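Local coordinates for protein Tas1 (Pseudomonas aeruginosa, PDB 6OX6) that acts as a type VI secretion toxin, pyrophosphorylating adenosine nucleotides to (p)ppApp and so depleting ADP and ATP in competitor cells, at residues K247-V252 with R288-I293; N295-K298 with K303-D306; A395-G400 with R427-A432. One frame throughout, in Å; residues are numbered along the deposited sequence.

Contact 1 (K247-V252 with R288-I293). With ACT (acetate ion), chain D.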
# COMPACT_ATOMS: atom_id res chain seq x y z
N LYS A 247 -7.93 22.05 -1.68
CA LYS A 247 -7.89 23.11 -0.68
C LYS A 247 -6.81 22.81 0.35
O LYS A 247 -6.74 21.69 0.88
CB LYS A 247 -9.25 23.26 0.00
CG LYS A 247 -10.37 23.73 -0.92
CD LYS A 247 -10.74 25.20 -0.68
CE LYS A 247 -10.74 25.60 0.80
NZ LYS A 247 -11.38 26.95 1.04
N GLY A 248 -5.98 23.79 0.65
CA GLY A 248 -4.89 23.58 1.57
C GLY A 248 -3.75 22.76 1.02
O GLY A 248 -2.85 22.39 1.79
N PHE A 249 -3.72 22.50 -0.29
CA PHE A 249 -2.72 21.61 -0.85
C PHE A 249 -1.31 22.10 -0.61
O PHE A 249 -0.45 21.35 -0.16
CB PHE A 249 -2.94 21.42 -2.35
CG PHE A 249 -1.85 20.62 -3.00
CD1 PHE A 249 -1.92 19.24 -3.01
CD2 PHE A 249 -0.76 21.24 -3.59
CE1 PHE A 249 -0.92 18.49 -3.58
CE2 PHE A 249 0.25 20.49 -4.18
CZ PHE A 249 0.16 19.11 -4.18
N GLU A 250 -1.05 23.38 -0.93
CA GLU A 250 0.32 23.89 -0.85
C GLU A 250 0.80 23.94 0.59
O GLU A 250 1.99 23.73 0.85
CB GLU A 250 0.43 25.27 -1.49
CG GLU A 250 1.86 25.75 -1.69
CD GLU A 250 2.72 24.78 -2.48
OE1 GLU A 250 2.25 24.30 -3.53
OE2 GLU A 250 3.86 24.50 -2.05
N LYS A 251 -0.09 24.22 1.54
CA LYS A 251 0.31 24.19 2.94
C LYS A 251 0.82 22.80 3.33
O LYS A 251 1.84 22.67 4.00
CB LYS A 251 -0.85 24.62 3.83
CG LYS A 251 -0.51 24.56 5.31
CD LYS A 251 -1.73 24.55 6.23
CE LYS A 251 -1.41 25.28 7.54
NZ LYS A 251 -2.63 25.60 8.34
N VAL A 252 0.13 21.74 2.89
CA VAL A 252 0.61 20.40 3.20
C VAL A 252 1.89 20.10 2.42
O VAL A 252 2.88 19.62 2.99
CB VAL A 252 -0.47 19.35 2.92
CG1 VAL A 252 0.15 17.96 2.96
CG2 VAL A 252 -1.59 19.44 3.96
N ARG A 288 0.91 14.41 -9.58
CA ARG A 288 0.50 13.09 -9.12
C ARG A 288 -0.03 13.17 -7.69
O ARG A 288 -1.03 12.54 -7.36
CB ARG A 288 1.67 12.12 -9.23
CG ARG A 288 1.96 11.73 -10.69
CD ARG A 288 3.22 10.88 -10.79
NE ARG A 288 3.12 9.70 -9.94
CZ ARG A 288 2.74 8.49 -10.33
NH1 ARG A 288 2.41 8.27 -11.60
NH2 ARG A 288 2.68 7.51 -9.45
N ALA A 289 0.63 13.98 -6.86
CA ALA A 289 0.16 14.20 -5.50
C ALA A 289 -1.26 14.73 -5.51
O ALA A 289 -2.12 14.23 -4.79
CB ALA A 289 1.10 15.16 -4.77
N MSE A 290 -1.53 15.72 -6.36
CA MSE A 290 -2.86 16.27 -6.45
C MSE A 290 -3.89 15.30 -6.97
O MSE A 290 -5.01 15.25 -6.44
CB MSE A 290 -2.89 17.55 -7.32
CG MSE A 290 -2.25 18.75 -6.65
SE MSE A 290 -1.75 20.15 -7.89
CE MSE A 290 -3.44 20.35 -8.81
N GLN A 291 -3.52 14.51 -7.98
CA GLN A 291 -4.42 13.52 -8.55
C GLN A 291 -4.75 12.46 -7.51
O GLN A 291 -5.89 12.00 -7.41
CB GLN A 291 -3.79 12.87 -9.78
CG GLN A 291 -3.98 13.67 -11.06
CD GLN A 291 -5.44 14.01 -11.32
OE1 GLN A 291 -6.17 14.40 -10.41
NE2 GLN A 291 -5.86 13.87 -12.57
N LYS A 292 -3.75 12.06 -6.72
CA LYS A 292 -3.95 11.05 -5.68
C LYS A 292 -4.80 11.59 -4.54
O LYS A 292 -5.69 10.89 -4.02
CB LYS A 292 -2.60 10.55 -5.17
CG LYS A 292 -2.69 9.46 -4.13
CD LYS A 292 -1.32 8.85 -3.90
CE LYS A 292 -1.41 7.55 -3.10
NZ LYS A 292 -0.07 6.92 -3.00
N ILE A 293 -4.57 12.84 -4.13
CA ILE A 293 -5.43 13.46 -3.12
C ILE A 293 -6.87 13.52 -3.60
O ILE A 293 -7.81 13.22 -2.84
CB ILE A 293 -4.92 14.87 -2.77
CG1 ILE A 293 -3.66 14.75 -1.92
CG2 ILE A 293 -6.05 15.69 -2.08
CD1 ILE A 293 -2.79 16.04 -1.93
C ACT D . 5.37 8.71 -7.42
O ACT D . 4.11 8.74 -7.53
OXT ACT D . 6.08 7.83 -6.89
CH3 ACT D . 6.14 9.95 -8.05

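Contact 2 (N295-K298 with K303-D306)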
# COMPACT_ATOMS: atom_id res chain seq x y z
N ASN A 295 -8.39 11.69 -6.01
CA ASN A 295 -9.00 10.40 -6.32
C ASN A 295 -9.10 9.48 -5.11
O ASN A 295 -10.18 8.96 -4.81
CB ASN A 295 -8.22 9.68 -7.41
CG ASN A 295 -8.41 10.32 -8.76
OD1 ASN A 295 -9.52 10.75 -9.11
ND2 ASN A 295 -7.33 10.41 -9.52
N ASP A 296 -7.98 9.22 -4.44
CA ASP A 296 -8.03 8.35 -3.27
C ASP A 296 -8.71 9.02 -2.09
O ASP A 296 -9.46 8.37 -1.35
CB ASP A 296 -6.63 7.92 -2.85
CG ASP A 296 -6.00 6.94 -3.85
OD1 ASP A 296 -6.73 6.40 -4.73
OD2 ASP A 296 -4.78 6.70 -3.72
N TYR A 297 -8.45 10.31 -1.89
CA TYR A 297 -8.80 10.96 -0.64
C TYR A 297 -9.86 12.03 -0.80
O TYR A 297 -10.07 12.82 0.13
CB TYR A 297 -7.55 11.52 0.01
CG TYR A 297 -6.55 10.44 0.32
CD1 TYR A 297 -6.84 9.46 1.27
CD2 TYR A 297 -5.35 10.39 -0.35
CE1 TYR A 297 -5.92 8.44 1.55
CE2 TYR A 297 -4.43 9.38 -0.09
CZ TYR A 297 -4.71 8.40 0.86
OH TYR A 297 -3.77 7.40 1.11
N LYS A 298 -10.53 12.07 -1.95
CA LYS A 298 -11.67 12.97 -2.21
C LYS A 298 -11.33 14.43 -1.92
O LYS A 298 -12.17 15.18 -1.42
CB LYS A 298 -12.91 12.54 -1.43
CG LYS A 298 -13.42 11.15 -1.81
CD LYS A 298 -13.59 10.95 -3.33
CE LYS A 298 -14.57 9.79 -3.61
NZ LYS A 298 -14.71 9.56 -5.11
N LYS A 303 -4.90 13.80 4.14
CA LYS A 303 -5.04 12.35 4.19
C LYS A 303 -3.96 11.61 3.43
O LYS A 303 -3.84 10.39 3.58
CB LYS A 303 -6.41 11.93 3.64
CG LYS A 303 -7.57 12.25 4.55
CD LYS A 303 -8.85 11.57 4.14
CE LYS A 303 -9.96 11.84 5.18
NZ LYS A 303 -10.50 13.24 5.04
N ILE A 304 -3.17 12.30 2.58
CA ILE A 304 -2.17 11.59 1.78
C ILE A 304 -0.95 11.31 2.65
O ILE A 304 -0.49 12.16 3.41
CB ILE A 304 -1.80 12.39 0.52
CG1 ILE A 304 -0.81 11.59 -0.33
CG2 ILE A 304 -1.22 13.75 0.88
CD1 ILE A 304 -0.62 12.16 -1.75
N LYS A 305 -0.40 10.10 2.52
CA LYS A 305 0.60 9.62 3.45
C LYS A 305 1.96 9.32 2.81
O LYS A 305 2.91 8.98 3.54
CB LYS A 305 0.08 8.37 4.18
CG LYS A 305 -1.32 8.60 4.77
CD LYS A 305 -1.85 7.39 5.55
CE LYS A 305 -3.24 7.66 6.15
NZ LYS A 305 -4.28 7.94 5.10
N ASP A 306 2.10 9.45 1.49
CA ASP A 306 3.34 9.07 0.83
C ASP A 306 3.94 10.23 0.05
O ASP A 306 4.67 10.02 -0.92
CB ASP A 306 3.13 7.86 -0.08
CG ASP A 306 2.26 8.18 -1.31
OD1 ASP A 306 1.44 9.13 -1.25
OD2 ASP A 306 2.38 7.44 -2.32
O HOH W 1 -1.13 8.11 0.53
O HOH W 2 -11.68 13.10 2.32

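Contact 3 (A395-G400 with R427-A432)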
# COMPACT_ATOMS: atom_id res chain seq x y z
N ALA A 395 17.89 -16.89 -7.76
CA ALA A 395 16.43 -16.92 -7.77
C ALA A 395 15.93 -18.13 -8.54
O ALA A 395 16.51 -18.51 -9.57
CB ALA A 395 15.87 -15.65 -8.38
N GLY A 396 14.84 -18.72 -8.06
CA GLY A 396 14.27 -19.88 -8.71
C GLY A 396 13.13 -19.54 -9.63
O GLY A 396 12.52 -20.45 -10.21
N VAL A 397 12.84 -18.26 -9.77
CA VAL A 397 11.75 -17.79 -10.61
C VAL A 397 12.20 -16.55 -11.34
O VAL A 397 13.06 -15.79 -10.84
CB VAL A 397 10.49 -17.48 -9.76
CG1 VAL A 397 10.56 -16.07 -9.20
CG2 VAL A 397 9.23 -17.71 -10.53
N PRO A 398 11.72 -16.32 -12.55
CA PRO A 398 12.03 -15.05 -13.22
C PRO A 398 11.56 -13.89 -12.35
O PRO A 398 10.54 -13.97 -11.67
CB PRO A 398 11.24 -15.14 -14.53
CG PRO A 398 10.24 -16.25 -14.32
CD PRO A 398 10.91 -17.21 -13.40
N GLY A 399 12.36 -12.85 -12.31
CA GLY A 399 12.01 -11.71 -11.50
C GLY A 399 10.96 -10.84 -12.16
O GLY A 399 10.67 -10.96 -13.35
N GLY A 400 10.36 -9.97 -11.35
CA GLY A 400 9.63 -8.84 -11.88
C GLY A 400 8.21 -9.08 -12.32
O GLY A 400 7.63 -8.19 -12.96
N ARG A 427 -0.24 -15.56 -6.17
CA ARG A 427 0.13 -16.25 -4.94
C ARG A 427 1.10 -17.38 -5.24
O ARG A 427 2.09 -17.57 -4.52
CB ARG A 427 -1.11 -16.83 -4.25
CG ARG A 427 -2.06 -15.78 -3.70
CD ARG A 427 -3.10 -16.41 -2.75
NE ARG A 427 -3.92 -17.40 -3.43
CZ ARG A 427 -5.00 -17.10 -4.16
NH1 ARG A 427 -5.39 -15.83 -4.29
NH2 ARG A 427 -5.70 -18.07 -4.74
N ALA A 428 0.84 -18.13 -6.31
CA ALA A 428 1.75 -19.21 -6.67
C ALA A 428 3.14 -18.65 -7.01
O ALA A 428 4.16 -19.26 -6.68
CB ALA A 428 1.18 -20.01 -7.84
N TYR A 429 3.18 -17.47 -7.64
CA TYR A 429 4.46 -16.88 -8.00
C TYR A 429 5.25 -16.50 -6.76
O TYR A 429 6.40 -16.92 -6.58
CB TYR A 429 4.24 -15.67 -8.91
CG TYR A 429 5.49 -14.88 -9.25
CD1 TYR A 429 6.42 -15.35 -10.20
CD2 TYR A 429 5.71 -13.63 -8.68
CE1 TYR A 429 7.55 -14.60 -10.52
CE2 TYR A 429 6.84 -12.89 -8.98
CZ TYR A 429 7.75 -13.37 -9.89
OH TYR A 429 8.85 -12.58 -10.17
N TYR A 430 4.64 -15.69 -5.90
CA TYR A 430 5.34 -15.25 -4.69
C TYR A 430 5.67 -16.41 -3.77
O TYR A 430 6.66 -16.34 -3.04
CB TYR A 430 4.49 -14.25 -3.93
CG TYR A 430 4.54 -12.86 -4.51
CD1 TYR A 430 5.76 -12.25 -4.84
CD2 TYR A 430 3.37 -12.13 -4.72
CE1 TYR A 430 5.80 -10.94 -5.36
CE2 TYR A 430 3.41 -10.82 -5.21
CZ TYR A 430 4.62 -10.24 -5.53
OH TYR A 430 4.61 -8.94 -6.01
N ASP A 431 4.84 -17.46 -3.76
CA ASP A 431 5.15 -18.64 -2.96
C ASP A 431 6.39 -19.35 -3.47
O ASP A 431 7.20 -19.84 -2.67
CB ASP A 431 3.97 -19.62 -2.97
CG ASP A 431 2.90 -19.23 -1.97
OD1 ASP A 431 3.13 -18.30 -1.17
OD2 ASP A 431 1.82 -19.87 -2.00
N ALA A 432 6.54 -19.47 -4.79
CA ALA A 432 7.75 -20.09 -5.31
C ALA A 432 8.98 -19.29 -4.91
O ALA A 432 10.02 -19.86 -4.56
CB ALA A 432 7.68 -20.25 -6.83

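Contact 1 (K247-V252 with R288-I293)
Phe249 is the knob of this contact, and Ala289, Met290 and Ile293, on one side of helix 286-296, form the hollow that receives it. Its CG stands anti to the backbone N (chi1 174°), which carries the ring across from the first turn of helix 249-253. Met290, deposited as selenomethionine, lies over one face. Its CG sits 3.5 Å from the centroid of the Phe249 ring in a CH-pi contact, and its SE is above the same ring, 4.4 Å from the centroid and 17° off the normal, a Met-aromatic contact. Ile293 instead meets the ring in its plane, at the edge, with CD1 3.5 Å from Phe249 CD1. Ala289 is the shallow floor of the hollow: its CB is 4.1 Å from Phe249 CE1. Pro246, touching both Met290 and Ile293, and Tyr253, whose ring meets that of Phe249, extend the apolar cluster. Elsewhere on helix 286-296, Arg288 gives NE and NH2 to one oxygen of an acetate, probably from the crystallisation liquor, with NH2 2.7 Å from ACT O. No hydrogen bond joins 247-252 to 288-293; the fit is apolar, with charge at its border, where one conformer of Glu250 makes a salt bridge with Arg286.

Contact 2 (N295-K298 with K303-D306)
Tyr297 and Lys303 bring the backbones closest, with their CA atoms 6.3 Å apart, near the end of helix 286-296, where the chain turns back through an irregular segment. No direct hydrogen bond joins the two segments. The Tyr297 ring spans the gap, its CG anti to the carbonyl carbon (chi1 -61°), and lies against the backbone of Lys303 and Ile304. Lys303 O is 3.4 Å above the ring plane and offset toward the rim; Ile304 N lies over the same face. Lys303 CB packs 3.5 Å from Tyr297 CD1, and Ile304 CB comes within 4.0 Å of Tyr297 CE2. Asp296 CB lies over the rim of the opposite face. This turn links helix 286-296 to strand 308-313 of the mixed sheet, and its outer side meets the immunity protein Pa14_01140: Tyr297 OH is hydrogen-bonded to Glu21 of that chain, Lys305 NZ forms a salt bridge with the same glutamate, and Lys303 NZ forms one with its Glu41. Lys305 also folds back within its own segment, its NZ bonded to Lys303 O at 2.9 Å and in the carbonyl plane. That ammonium therefore serves both the turn and the partner chain, which probably helps hold Glu21 as a carboxylate. Two waters bridge the segments. One donates to Tyr297 OH at 2.8 Å and accepts from Lys305 N, with a longer bond to Asp306 OD1; another donates to Tyr297 O and accepts from Lys303 NZ, 3.0 Å away.

Contact 3 (A395-G400 with R427-A432)
Tyr429 OH is gripped from several directions at once. Across the contact Pro398 O lies 2.7 Å from Tyr429 OH, in the plane of the phenol ring, as one of two candidate acceptors for its single proton; the other is Ala372 O, beyond the two segments. The backbone N of Gln401 also bonds the hydroxyl, and that amide can act only as a donor to it. Gly400 N lies 3.2 Å from Tyr429 OH too, but at an angle too poor for a bond. With chi1 at 174°, the phenol swings off the helix toward the loop. The contact thus ties the loop between helices 385-393 and 402-410 to the C-terminal helix 419-435, with Ala372 bringing in helix 367-373 at the same hydroxyl. Val397 supplies the apolar part. Both its methyls approach one corner of the ring obliquely from the same side, CG2 at 3.5 Å and CG1 at 3.6 Å from Tyr429 CE1, with CG2 also close to Tyr429 CD1. Pro398 touches the ring with its carbonyl oxygen, not its pyrrolidine ring. Beside Tyr429 on the same helix, Tyr430 packs on Met369, Ala372 and Lys373 of helix 367-373.

Contacts 1 and 2 share helix 286-296 and touch each other, their centres 8 Å apart; the Lys292 NZ to Asp306 OD2 salt bridge, at 2.6 Å, and packing of Ile293 on Ile304 join them. Contact 3 lies on the opposite side of the chain's centre, with its nearest atoms about 17 Å from either. Contact 1 is buried and purely apolar between its segments. Contact 2 is partly buried and bridged by water, with lysines and an aspartate turned to the immunity protein. Contact 3, also partly buried, touches no other chain of the assembly and combines valine packing with a tyrosine hydroxyl close to a loop carbonyl. Each centres on its own ring: Phe249, Tyr297 and Tyr429.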